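Side-chain contacts in genome packaging NTPase B204 (Sulfolobus turreted icosahedral virus 2, PDB 4KFU), which probably hydrolyses ATP, as a P-loop ATPase of the FtsK-HerA superfamily, to power the packaging of viral DNA into the capsid: residues S15-L20 and S136-Y141; I37-N42 and Y106-Y111; N163-I168 and K179-K184; S48-F53 and I101-Y106. All blocks are in the same frame, centred on the assembly; numbering follows the deposited sequence.

Interaction 1: S15-L20 and S136-Y141; sequences SGKSYL and STQRVY. With MG (magnesium ion), chain K; ACP (phosphomethylphosphonic acid adenylate ester), chain E.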
# COMPACT_ATOMS: atom_id res chain seq x y z
N SER A 15 -9.64 1.90 -11.46
CA SER A 15 -8.74 3.02 -11.79
C SER A 15 -7.38 2.57 -12.33
O SER A 15 -6.76 3.29 -13.12
CB SER A 15 -8.51 3.93 -10.58
OG SER A 15 -7.90 3.21 -9.52
N GLY A 16 -6.91 1.41 -11.87
CA GLY A 16 -5.61 0.92 -12.30
C GLY A 16 -4.59 0.84 -11.18
O GLY A 16 -3.41 0.61 -11.44
N LYS A 17 -5.02 1.03 -9.93
CA LYS A 17 -4.07 1.01 -8.81
C LYS A 17 -3.43 -0.37 -8.55
O LYS A 17 -2.23 -0.45 -8.28
CB LYS A 17 -4.70 1.56 -7.53
CG LYS A 17 -5.80 0.69 -6.93
CD LYS A 17 -6.52 1.42 -5.80
CE LYS A 17 -7.74 0.64 -5.31
NZ LYS A 17 -8.85 0.70 -6.33
N SER A 18 -4.22 -1.44 -8.64
CA SER A 18 -3.66 -2.79 -8.45
C SER A 18 -2.80 -3.16 -9.64
O SER A 18 -1.82 -3.89 -9.50
CB SER A 18 -4.77 -3.82 -8.27
OG SER A 18 -5.31 -3.75 -6.97
N TYR A 19 -3.17 -2.65 -10.81
CA TYR A 19 -2.39 -2.87 -12.03
C TYR A 19 -1.00 -2.26 -11.84
O TYR A 19 0.00 -2.84 -12.24
CB TYR A 19 -3.09 -2.22 -13.21
CG TYR A 19 -2.59 -2.65 -14.58
CD1 TYR A 19 -3.12 -3.77 -15.22
CD2 TYR A 19 -1.61 -1.92 -15.24
CE1 TYR A 19 -2.67 -4.16 -16.47
CE2 TYR A 19 -1.15 -2.30 -16.49
CZ TYR A 19 -1.69 -3.42 -17.10
OH TYR A 19 -1.23 -3.80 -18.34
N LEU A 20 -0.97 -1.07 -11.25
CA LEU A 20 0.29 -0.42 -10.87
C LEU A 20 1.14 -1.30 -9.94
O LEU A 20 2.36 -1.42 -10.11
CB LEU A 20 -0.03 0.91 -10.18
CG LEU A 20 1.02 2.02 -10.25
CD1 LEU A 20 1.41 2.29 -11.69
CD2 LEU A 20 0.47 3.30 -9.60
N SER A 136 -3.02 0.53 -0.35
CA SER A 136 -3.91 0.84 -1.46
C SER A 136 -5.34 0.97 -0.96
O SER A 136 -5.80 0.15 -0.16
CB SER A 136 -3.81 -0.28 -2.50
OG SER A 136 -4.85 -0.22 -3.44
N THR A 137 -6.06 1.98 -1.45
CA THR A 137 -7.47 2.15 -1.08
C THR A 137 -8.25 2.84 -2.17
O THR A 137 -7.65 3.39 -3.11
CB THR A 137 -7.63 2.94 0.23
OG1 THR A 137 -8.93 2.66 0.78
CG2 THR A 137 -7.46 4.45 -0.02
N GLN A 138 -9.57 2.83 -2.06
CA GLN A 138 -10.44 3.31 -3.14
C GLN A 138 -10.75 4.81 -3.06
O GLN A 138 -10.72 5.50 -4.06
CB GLN A 138 -11.74 2.50 -3.20
CG GLN A 138 -11.51 0.98 -3.15
CD GLN A 138 -12.21 0.22 -4.28
OE1 GLN A 138 -11.56 -0.46 -5.09
NE2 GLN A 138 -13.54 0.31 -4.31
N ARG A 139 -11.06 5.29 -1.86
CA ARG A 139 -11.34 6.72 -1.64
C ARG A 139 -10.34 7.26 -0.63
O ARG A 139 -9.94 6.54 0.29
CB ARG A 139 -12.77 6.94 -1.12
CG ARG A 139 -13.89 6.27 -1.95
CD ARG A 139 -14.49 7.20 -2.99
NE ARG A 139 -15.52 6.54 -3.81
CZ ARG A 139 -16.79 6.94 -3.92
NH1 ARG A 139 -17.22 8.02 -3.28
NH2 ARG A 139 -17.63 6.26 -4.70
N VAL A 140 -9.92 8.52 -0.78
CA VAL A 140 -8.90 9.08 0.13
C VAL A 140 -9.39 9.03 1.57
O VAL A 140 -8.61 8.73 2.50
CB VAL A 140 -8.51 10.54 -0.26
CG1 VAL A 140 -9.71 11.44 -0.23
CG2 VAL A 140 -7.45 11.10 0.67
N TYR A 141 -10.69 9.27 1.77
CA TYR A 141 -11.25 9.33 3.11
C TYR A 141 -11.51 7.96 3.77
O TYR A 141 -12.02 7.90 4.89
CB TYR A 141 -12.50 10.22 3.13
CG TYR A 141 -13.58 9.84 2.12
CD1 TYR A 141 -14.29 8.65 2.25
CD2 TYR A 141 -13.90 10.68 1.06
CE1 TYR A 141 -15.28 8.30 1.35
CE2 TYR A 141 -14.88 10.34 0.15
CZ TYR A 141 -15.57 9.15 0.30
OH TYR A 141 -16.56 8.80 -0.59
MG MG K . -7.47 -3.71 -6.98
PG ACP E . -10.46 -3.57 -7.85
O1G ACP E . -11.39 -2.55 -7.02
O2G ACP E . -9.18 -3.92 -6.94
O3G ACP E . -11.23 -4.80 -8.17
PB ACP E . -8.51 -1.71 -9.21
O1B ACP E . -7.34 -2.37 -8.32
O2B ACP E . -8.94 -0.41 -8.66
C3B ACP E . -9.95 -2.80 -9.40
PA ACP E . -7.00 -2.55 -11.46
O1A ACP E . -7.41 -3.93 -11.02
O2A ACP E . -5.57 -2.08 -11.28
O3A ACP E . -7.92 -1.45 -10.70
O5' ACP E . -7.32 -2.37 -13.02
C5' ACP E . -8.59 -2.64 -13.61
C4' ACP E . -8.38 -2.87 -15.11
O4' ACP E . -7.91 -1.70 -15.81
C3' ACP E . -7.35 -3.95 -15.37
O3' ACP E . -8.01 -5.17 -15.74
C2' ACP E . -6.52 -3.47 -16.53
O2' ACP E . -6.88 -4.30 -17.64
C1' ACP E . -6.94 -2.04 -16.81
N9 ACP E . -5.73 -1.19 -16.65
C8 ACP E . -5.28 -0.67 -15.49
N7 ACP E . -4.14 0.05 -15.69
C5 ACP E . -3.84 -0.01 -16.99
C6 ACP E . -2.77 0.52 -17.87
N6 ACP E . -1.76 1.28 -17.39
N1 ACP E . -2.83 0.21 -19.19
C2 ACP E . -3.83 -0.55 -19.69
N3 ACP E . -4.83 -1.07 -18.95
C4 ACP E . -4.89 -0.84 -17.62
O HOH W 1 -7.20 -2.71 -5.16
O HOH W 2 -7.46 -5.28 -5.59
O HOH W 3 -7.53 -5.14 -8.48
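Where K17 opens the helix after the P-loop, its CA lies 7.4 Å from that of S136, at the end of strand 131-137. The lysine side chain bridges this gap. Its CD rests 3.3 Å from S136 OG and also meets the backbone O of T137. A turn at the last torsion (chi4 -72°) then swings NZ out toward the phosphates and Q138. NZ donates to ACP O2B at 2.6 Å and to Q138 OE1 at 3.2 Å; it approaches this second oxygen from above the amide plane, 37° out of it. G11 O is a further acceptor for the ammonium. Q138 crosses the lysine at about a right angle, and a bend at chi2 brings OE1 to NZ and to within 2.8 Å of ACP O1G. S136 OG is hydrogen-bonded to D103. Next to the lysine, S18 OG binds magnesium at 2.2 Å, which ACP O1B, O2G and three waters also coordinate. Y19 lays one ring face over the adenine. This is the Walker A site of a P-loop ATPase; Q138, following strand 131-137 between the probable Walker B strand and the P-loop strand, is consistent with a sensor position as in relatives. The lysine charge probably offsets that of the beta-phosphate while the glutamine helps fix the ammonium.

Interaction 2: I37-N42 and Y106-Y111; sequences IIDDHN and YYHFKY. With ZN (zinc ion), chain L.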
# COMPACT_ATOMS: atom_id res chain seq x y z
N ILE A 37 5.86 -9.19 1.01
CA ILE A 37 4.77 -9.93 1.63
C ILE A 37 3.48 -9.23 1.21
O ILE A 37 3.33 -8.01 1.43
CB ILE A 37 4.88 -9.88 3.17
CG1 ILE A 37 6.26 -10.38 3.63
CG2 ILE A 37 3.76 -10.68 3.82
CD1 ILE A 37 6.54 -10.12 5.09
N ILE A 38 2.55 -9.98 0.62
CA ILE A 38 1.27 -9.37 0.23
C ILE A 38 0.11 -9.81 1.13
O ILE A 38 -0.23 -11.00 1.20
CB ILE A 38 0.90 -9.71 -1.23
CG1 ILE A 38 2.05 -9.35 -2.18
CG2 ILE A 38 -0.39 -9.00 -1.63
CD1 ILE A 38 1.80 -9.76 -3.64
N ASP A 39 -0.51 -8.83 1.79
CA ASP A 39 -1.72 -9.03 2.59
C ASP A 39 -2.91 -8.86 1.65
O ASP A 39 -3.27 -7.74 1.29
CB ASP A 39 -1.74 -8.00 3.74
CG ASP A 39 -3.01 -8.05 4.58
OD1 ASP A 39 -3.74 -9.06 4.57
OD2 ASP A 39 -3.30 -7.05 5.29
N ASP A 40 -3.50 -9.99 1.26
CA ASP A 40 -4.51 -10.06 0.19
C ASP A 40 -5.91 -10.32 0.78
O ASP A 40 -6.10 -11.27 1.54
CB ASP A 40 -4.13 -11.20 -0.77
CG ASP A 40 -4.90 -11.17 -2.10
OD1 ASP A 40 -5.97 -10.54 -2.20
OD2 ASP A 40 -4.42 -11.82 -3.06
N HIS A 41 -6.88 -9.50 0.41
CA HIS A 41 -8.23 -9.63 0.97
C HIS A 41 -9.27 -10.10 -0.04
O HIS A 41 -10.43 -10.33 0.32
CB HIS A 41 -8.66 -8.30 1.61
CG HIS A 41 -7.67 -7.78 2.61
ND1 HIS A 41 -6.71 -6.84 2.28
CD2 HIS A 41 -7.46 -8.10 3.90
CE1 HIS A 41 -5.97 -6.59 3.35
NE2 HIS A 41 -6.40 -7.34 4.35
N ASN A 42 -8.85 -10.25 -1.29
CA ASN A 42 -9.78 -10.54 -2.38
C ASN A 42 -9.70 -11.96 -2.91
O ASN A 42 -8.72 -12.34 -3.56
CB ASN A 42 -9.53 -9.58 -3.54
CG ASN A 42 -10.11 -8.21 -3.30
OD1 ASN A 42 -10.65 -7.93 -2.23
ND2 ASN A 42 -10.00 -7.33 -4.30
N TYR A 106 -8.03 -0.40 3.83
CA TYR A 106 -9.01 0.12 4.79
C TYR A 106 -9.40 -0.91 5.85
O TYR A 106 -10.02 -0.56 6.86
CB TYR A 106 -10.26 0.64 4.08
CG TYR A 106 -10.92 -0.37 3.18
CD1 TYR A 106 -11.81 -1.32 3.70
CD2 TYR A 106 -10.66 -0.38 1.82
CE1 TYR A 106 -12.41 -2.25 2.86
CE2 TYR A 106 -11.26 -1.31 0.98
CZ TYR A 106 -12.13 -2.24 1.50
OH TYR A 106 -12.72 -3.15 0.65
N TYR A 107 -9.07 -2.17 5.63
CA TYR A 107 -9.37 -3.16 6.66
C TYR A 107 -8.56 -2.94 7.92
O TYR A 107 -9.04 -3.21 9.02
CB TYR A 107 -9.13 -4.58 6.14
CG TYR A 107 -10.17 -4.99 5.16
CD1 TYR A 107 -11.51 -5.11 5.55
CD2 TYR A 107 -9.85 -5.25 3.84
CE1 TYR A 107 -12.49 -5.48 4.63
CE2 TYR A 107 -10.81 -5.62 2.92
CZ TYR A 107 -12.13 -5.73 3.32
OH TYR A 107 -13.09 -6.10 2.40
N HIS A 108 -7.34 -2.43 7.77
CA HIS A 108 -6.41 -2.31 8.91
C HIS A 108 -6.09 -0.87 9.29
O HIS A 108 -5.59 -0.61 10.39
CB HIS A 108 -5.11 -3.05 8.59
CG HIS A 108 -5.32 -4.50 8.26
ND1 HIS A 108 -6.10 -5.33 9.03
CD2 HIS A 108 -4.83 -5.26 7.26
CE1 HIS A 108 -6.10 -6.54 8.51
NE2 HIS A 108 -5.33 -6.53 7.44
N PHE A 109 -6.35 0.05 8.37
CA PHE A 109 -5.99 1.46 8.57
C PHE A 109 -7.21 2.38 8.38
O PHE A 109 -7.08 3.51 7.91
CB PHE A 109 -4.90 1.86 7.58
CG PHE A 109 -3.58 1.16 7.78
CD1 PHE A 109 -3.37 -0.12 7.28
CD2 PHE A 109 -2.53 1.80 8.42
CE1 PHE A 109 -2.16 -0.76 7.44
CE2 PHE A 109 -1.30 1.17 8.58
CZ PHE A 109 -1.12 -0.11 8.09
N LYS A 110 -8.38 1.88 8.76
CA LYS A 110 -9.62 2.59 8.48
C LYS A 110 -9.70 3.94 9.20
O LYS A 110 -9.25 4.08 10.33
CB LYS A 110 -10.81 1.71 8.89
CG LYS A 110 -12.07 2.01 8.12
CD LYS A 110 -13.31 1.43 8.78
CE LYS A 110 -14.58 1.98 8.11
NZ LYS A 110 -15.85 1.45 8.70
N TYR A 111 -10.26 4.95 8.54
CA TYR A 111 -10.59 6.21 9.20
C TYR A 111 -11.37 5.93 10.50
O TYR A 111 -12.33 5.15 10.50
CB TYR A 111 -11.43 7.08 8.27
CG TYR A 111 -11.80 8.45 8.81
CD1 TYR A 111 -10.88 9.20 9.56
CD2 TYR A 111 -13.05 9.01 8.57
CE1 TYR A 111 -11.21 10.44 10.05
CE2 TYR A 111 -13.39 10.27 9.05
CZ TYR A 111 -12.47 10.98 9.79
OH TYR A 111 -12.79 12.23 10.28
ZN ZN L . -5.27 -7.93 5.98
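One face of the H41 imidazole is covered by Y107, whose CD2 stands 3.6 Å from H41 CG and lies over the rim of the ring. D39, H41 and H108 belong to a zinc site at the C-terminal end of strand 35-40, where the parallel part of the sheet of the P-loop fold meets the loop after strand 98-102; Y107 packs behind H41. These two rings meet obliquely, with planes at 43°, and the histidine and tyrosine run antiparallel alongside one another. Y107 in turn has Y106 CE1 against one of its own faces. H108 presents its edge to D39: the carboxylate and the imidazole face each other across the site and are nearly coplanar, 21° apart. Y107 CB lies over the centre of one H108 face. D39 chelates zinc through both oxygens. Having CG anti to the backbone N (chi1 176°) helps carry its carboxylate to the metal. H41 and H108 each use NE2, at 2.1 Å and 2.0 Å from zinc, and D73 completes the set of protein ligands. The nitrogens and carboxylate oxygens lie close because they share the metal, not because they are hydrogen-bonded. Behind the first shell, H41 ND1 is hydrogen-bonded to E104 OE1, which helps fix the rotation of the imidazole. Between the zinc ligands D39 and H41, D40 forms an Asx turn, its OD1 accepting from N42 N at 3.0 Å.

Interaction 3: N163-I168 and K179-K184; sequences NELRWI and KVKTLK. With ACP (phosphomethylphosphonic acid adenylate ester), chain F.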
# COMPACT_ATOMS: atom_id res chain seq x y z
N ASN A 163 -15.73 15.70 -1.21
CA ASN A 163 -15.12 15.30 0.06
C ASN A 163 -13.69 14.78 -0.13
O ASN A 163 -12.81 15.03 0.70
CB ASN A 163 -15.97 14.27 0.82
CG ASN A 163 -15.61 14.21 2.31
OD1 ASN A 163 -15.23 15.23 2.91
ND2 ASN A 163 -15.73 13.03 2.92
N GLU A 164 -13.46 14.06 -1.23
CA GLU A 164 -12.12 13.61 -1.54
C GLU A 164 -11.19 14.78 -1.79
O GLU A 164 -10.06 14.78 -1.32
CB GLU A 164 -12.11 12.70 -2.77
CG GLU A 164 -12.60 11.30 -2.50
CD GLU A 164 -12.11 10.30 -3.56
OE1 GLU A 164 -12.81 10.13 -4.58
OE2 GLU A 164 -11.02 9.68 -3.39
N LEU A 165 -11.64 15.76 -2.57
CA LEU A 165 -10.81 16.93 -2.88
C LEU A 165 -10.46 17.71 -1.61
O LEU A 165 -9.35 18.23 -1.47
CB LEU A 165 -11.54 17.84 -3.89
CG LEU A 165 -11.80 17.20 -5.26
CD1 LEU A 165 -12.56 18.15 -6.20
CD2 LEU A 165 -10.48 16.75 -5.87
N ARG A 166 -11.40 17.78 -0.68
CA ARG A 166 -11.18 18.48 0.59
C ARG A 166 -10.15 17.76 1.45
O ARG A 166 -9.33 18.39 2.12
CB ARG A 166 -12.50 18.61 1.36
CG ARG A 166 -12.37 19.37 2.66
CD ARG A 166 -13.69 19.42 3.44
NE ARG A 166 -14.23 18.09 3.73
CZ ARG A 166 -13.81 17.32 4.74
NH1 ARG A 166 -12.85 17.74 5.55
NH2 ARG A 166 -14.36 16.13 4.93
N TRP A 167 -10.21 16.43 1.46
CA TRP A 167 -9.25 15.62 2.20
C TRP A 167 -7.86 15.78 1.60
O TRP A 167 -6.87 15.91 2.31
CB TRP A 167 -9.64 14.14 2.13
CG TRP A 167 -10.46 13.68 3.26
CD1 TRP A 167 -11.71 14.11 3.60
CD2 TRP A 167 -10.10 12.69 4.22
NE1 TRP A 167 -12.15 13.44 4.71
CE2 TRP A 167 -11.17 12.55 5.11
CE3 TRP A 167 -8.96 11.88 4.40
CZ2 TRP A 167 -11.16 11.65 6.18
CZ3 TRP A 167 -8.95 11.00 5.46
CH2 TRP A 167 -10.04 10.89 6.34
N ILE A 168 -7.80 15.71 0.28
CA ILE A 168 -6.54 15.85 -0.41
C ILE A 168 -5.92 17.22 -0.08
O ILE A 168 -4.73 17.31 0.25
CB ILE A 168 -6.72 15.67 -1.95
CG1 ILE A 168 -7.14 14.22 -2.26
CG2 ILE A 168 -5.43 15.99 -2.69
CD1 ILE A 168 -7.52 14.01 -3.75
N LYS A 179 -4.94 19.16 -9.36
CA LYS A 179 -4.43 18.40 -10.51
C LYS A 179 -5.09 17.02 -10.68
O LYS A 179 -5.11 16.47 -11.79
CB LYS A 179 -2.91 18.28 -10.44
CG LYS A 179 -2.14 19.63 -10.52
CD LYS A 179 -2.44 20.38 -11.80
CE LYS A 179 -1.58 21.67 -11.95
NZ LYS A 179 -2.30 22.92 -11.54
N VAL A 180 -5.63 16.47 -9.60
CA VAL A 180 -6.26 15.15 -9.66
C VAL A 180 -7.55 15.18 -10.50
O VAL A 180 -7.98 14.15 -11.06
CB VAL A 180 -6.52 14.60 -8.23
CG1 VAL A 180 -7.74 15.27 -7.60
CG2 VAL A 180 -6.69 13.11 -8.26
N LYS A 181 -8.13 16.38 -10.63
CA LYS A 181 -9.44 16.56 -11.27
C LYS A 181 -9.41 16.34 -12.77
O LYS A 181 -10.44 16.06 -13.39
CB LYS A 181 -9.98 17.97 -10.99
CG LYS A 181 -10.16 18.29 -9.51
CD LYS A 181 -10.73 19.70 -9.32
CE LYS A 181 -12.18 19.75 -9.78
NZ LYS A 181 -12.85 21.05 -9.43
N THR A 182 -8.24 16.47 -13.38
CA THR A 182 -8.14 16.41 -14.83
C THR A 182 -7.39 15.19 -15.37
O THR A 182 -7.11 15.09 -16.57
CB THR A 182 -7.50 17.71 -15.37
OG1 THR A 182 -6.26 17.95 -14.70
CG2 THR A 182 -8.44 18.91 -15.15
N LEU A 183 -7.08 14.24 -14.49
CA LEU A 183 -6.35 13.04 -14.93
C LEU A 183 -7.20 12.18 -15.86
O LEU A 183 -8.37 11.88 -15.56
CB LEU A 183 -5.94 12.20 -13.73
CG LEU A 183 -5.01 12.86 -12.71
CD1 LEU A 183 -5.00 12.03 -11.42
CD2 LEU A 183 -3.61 12.98 -13.30
N LYS A 184 -6.61 11.74 -16.97
CA LYS A 184 -7.29 10.84 -17.88
C LYS A 184 -7.13 9.38 -17.44
O LYS A 184 -6.46 9.09 -16.44
CB LYS A 184 -6.80 11.04 -19.32
CG LYS A 184 -7.22 12.38 -19.91
CD LYS A 184 -8.66 12.71 -19.50
CE LYS A 184 -9.08 14.11 -19.96
NZ LYS A 184 -10.35 14.56 -19.29
PA ACP F . -11.74 12.85 -23.37
O1A ACP F . -11.25 13.71 -22.23
O2A ACP F . -12.58 13.47 -24.46
O3A ACP F . -10.48 12.11 -24.06
O5' ACP F . -12.56 11.62 -22.73
C5' ACP F . -13.33 10.72 -23.53
C4' ACP F . -13.88 9.63 -22.63
O4' ACP F . -12.88 9.22 -21.68
C3' ACP F . -15.07 10.12 -21.82
O3' ACP F . -16.11 9.14 -21.89
C2' ACP F . -14.59 10.15 -20.39
O2' ACP F . -15.66 9.80 -19.52
C1' ACP F . -13.49 9.10 -20.39
N9 ACP F . -12.53 9.40 -19.31
C8 ACP F . -11.93 10.59 -19.10
N7 ACP F . -11.12 10.55 -18.02
C5 ACP F . -11.21 9.30 -17.51
C6 ACP F . -10.61 8.58 -16.37
N6 ACP F . -9.74 9.22 -15.55
N1 ACP F . -10.97 7.28 -16.18
C2 ACP F . -11.84 6.65 -17.00
N3 ACP F . -12.41 7.25 -18.07
C4 ACP F . -12.14 8.55 -18.36
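L165 reaches from helix 162-171 toward V180 and K181, and its branches divide the contact between them. CB starts the side chain toward the other segment, and CG stands anti to the carbonyl carbon (chi1 -63°), sending the two methyls forward. CD2 goes to V180, meeting CG1 at 3.6 Å, and also reaches K181 CG at 4.0 Å. CD1 turns to the lysine and lies 3.9 Å from K181 CD, with CE equally near. K181 CD and CE lie across CD1, the lysine chain running roughly perpendicular to the leucine. A bend at chi3 (69°) lets both of these methylenes stay near the one methyl. V180 CG1 is shared: I168 CD1, one helical turn on from L165, also meets it at 4.1 Å. This is plain apolar packing of a helix against the connection between helix 174-179 and strand 188-192, at the flank of the P-loop fold where antiparallel strands extend the sheet. M156 of strand 153-156 touches both I168 and V180, carrying the contact down to the sheet, and R160 NE donates to K181 O. Farther along the same connection L183 O accepts from N6 of a second ACP molecule at 3.0 Å. K184 runs beside that nucleotide, its CD 3.6 Å from ACP N7, and its NZ makes a weak hydrogen bond to ACP O1A.

Interaction 4: S48-F53 and I101-Y106; sequences SEYSKF and IIDEAY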
# COMPACT_ATOMS: atom_id res chain seq x y z
N SER A 48 -6.61 -16.35 -4.53
CA SER A 48 -6.87 -14.94 -4.29
C SER A 48 -6.22 -14.08 -5.36
O SER A 48 -5.43 -14.58 -6.18
CB SER A 48 -6.38 -14.53 -2.90
OG SER A 48 -4.98 -14.68 -2.79
N GLU A 49 -6.53 -12.79 -5.36
CA GLU A 49 -6.12 -11.91 -6.46
C GLU A 49 -4.63 -11.99 -6.77
O GLU A 49 -4.22 -12.02 -7.93
CB GLU A 49 -6.52 -10.46 -6.18
CG GLU A 49 -5.90 -9.49 -7.20
CD GLU A 49 -6.50 -8.09 -7.13
OE1 GLU A 49 -7.10 -7.74 -6.08
OE2 GLU A 49 -6.37 -7.35 -8.13
N TYR A 50 -3.81 -12.07 -5.73
CA TYR A 50 -2.36 -12.05 -5.93
C TYR A 50 -1.69 -13.43 -5.86
O TYR A 50 -0.46 -13.51 -5.78
CB TYR A 50 -1.71 -11.11 -4.91
CG TYR A 50 -1.95 -9.63 -5.20
CD1 TYR A 50 -1.06 -8.90 -5.98
CD2 TYR A 50 -3.06 -8.98 -4.69
CE1 TYR A 50 -1.27 -7.53 -6.24
CE2 TYR A 50 -3.29 -7.62 -4.95
CZ TYR A 50 -2.39 -6.91 -5.72
OH TYR A 50 -2.62 -5.56 -5.97
N SER A 51 -2.48 -14.51 -5.92
CA SER A 51 -1.94 -15.88 -5.82
C SER A 51 -0.75 -16.17 -6.73
O SER A 51 0.17 -16.89 -6.35
CB SER A 51 -3.04 -16.92 -6.07
OG SER A 51 -3.88 -17.05 -4.94
N LYS A 52 -0.74 -15.59 -7.92
CA LYS A 52 0.34 -15.85 -8.86
C LYS A 52 1.66 -15.16 -8.49
O LYS A 52 2.71 -15.46 -9.08
CB LYS A 52 -0.09 -15.43 -10.28
N PHE A 53 1.62 -14.24 -7.53
CA PHE A 53 2.77 -13.38 -7.26
C PHE A 53 3.71 -13.83 -6.14
O PHE A 53 4.67 -13.12 -5.82
CB PHE A 53 2.31 -11.94 -7.02
CG PHE A 53 1.74 -11.30 -8.24
CD1 PHE A 53 2.56 -10.63 -9.13
CD2 PHE A 53 0.39 -11.39 -8.52
CE1 PHE A 53 2.05 -10.04 -10.27
CE2 PHE A 53 -0.15 -10.81 -9.67
CZ PHE A 53 0.69 -10.14 -10.55
N ILE A 101 3.01 -5.28 1.29
CA ILE A 101 1.98 -4.77 0.39
C ILE A 101 0.58 -5.11 0.87
O ILE A 101 0.23 -6.29 1.05
CB ILE A 101 2.15 -5.34 -1.03
CG1 ILE A 101 3.59 -5.15 -1.51
CG2 ILE A 101 1.15 -4.69 -2.00
CD1 ILE A 101 3.83 -5.56 -2.97
N ILE A 102 -0.23 -4.08 1.07
CA ILE A 102 -1.56 -4.25 1.63
C ILE A 102 -2.60 -3.68 0.70
O ILE A 102 -2.84 -2.47 0.69
CB ILE A 102 -1.69 -3.57 3.00
CG1 ILE A 102 -0.50 -3.94 3.88
CG2 ILE A 102 -3.01 -3.98 3.71
CD1 ILE A 102 -0.70 -3.61 5.33
N ASP A 103 -3.20 -4.54 -0.12
CA ASP A 103 -4.31 -4.09 -0.97
C ASP A 103 -5.56 -4.04 -0.11
O ASP A 103 -5.64 -4.73 0.92
CB ASP A 103 -4.48 -4.98 -2.19
CG ASP A 103 -4.74 -4.17 -3.47
OD1 ASP A 103 -5.33 -3.06 -3.37
OD2 ASP A 103 -4.34 -4.63 -4.58
N GLU A 104 -6.51 -3.19 -0.49
CA GLU A 104 -7.70 -2.94 0.34
C GLU A 104 -7.30 -2.57 1.78
O GLU A 104 -7.80 -3.16 2.75
CB GLU A 104 -8.63 -4.17 0.33
CG GLU A 104 -8.99 -4.70 -1.08
CD GLU A 104 -8.03 -5.78 -1.61
OE1 GLU A 104 -7.35 -6.46 -0.80
OE2 GLU A 104 -7.95 -5.96 -2.85
N ALA A 105 -6.39 -1.61 1.92
CA ALA A 105 -5.82 -1.28 3.22
C ALA A 105 -6.80 -0.71 4.24
O ALA A 105 -6.43 -0.54 5.40
CB ALA A 105 -4.60 -0.37 3.08
N TYR A 106 -8.03 -0.40 3.83
CA TYR A 106 -9.01 0.12 4.79
C TYR A 106 -9.40 -0.91 5.85
O TYR A 106 -10.02 -0.56 6.86
CB TYR A 106 -10.26 0.64 4.08
CG TYR A 106 -10.92 -0.37 3.18
CD1 TYR A 106 -11.81 -1.32 3.70
CD2 TYR A 106 -10.66 -0.38 1.82
CE1 TYR A 106 -12.41 -2.25 2.86
CE2 TYR A 106 -11.26 -1.31 0.98
CZ TYR A 106 -12.13 -2.24 1.50
OH TYR A 106 -12.72 -3.15 0.65
O HOH W 2 -7.46 -5.28 -5.59
O HOH W 4 -6.14 -7.69 -3.45
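Y50 sets the edge of its ring against the carboxylate of D103, whose OD2 lies near the ring plane, 3.2 Å from CE2. The phenol OH donates to the same oxygen; the fitted bond is very short, 2.4 Å between Y50 OH and D103 OD2, and its exact length is doubtful. The tyrosine comes in crosswise to the aspartate, with ring and carboxylate planes 48° apart. S18 OG also bonds D103 OD2, while D103 OD1 turns its anti lone pair to E104 N, and both oxygens of this buried carboxylate are thereby gripped. K22 lies against the tyrosine in a cation-pi contact. Beside this pair, an extended chain (chi1 171°) carries E49 OE1 out to 3.8 Å from E104 OE2. Two waters lie between these carboxylates: water 4 is 2.8 Å from E49 OE1 and 2.6 Å from E104 OE2, and water 2, a magnesium ligand, also reaches both. K22 forms a salt bridge with E49 OE2. The acidic pair D103-E104, directly after hydrophobic strand 98-102 and facing the magnesium shell, matches the Walker B motif of P-loop ATPases, to which both residues probably belong.

Interactions 1, 2 and 4 are buried and gather at one end of the parallel part of the sheet, with interactions 2 and 4 only about 8 Å apart between centres. Strands 35-40, 98-102 and 131-137, neighbours in that sheet, supply a residue range to each. Their chemistry is polar: interaction 1 handles phosphates and interaction 4 the second shell of magnesium, sharing a metal-bound water, while interaction 2 binds zinc. D103 and E104 connect the three through S18, S136 and H41. Interaction 3, partly buried and with its centre about 19 Å from that of the chain, is apolar instead; E164 of its helix nevertheless bonds V140 N of interaction 1.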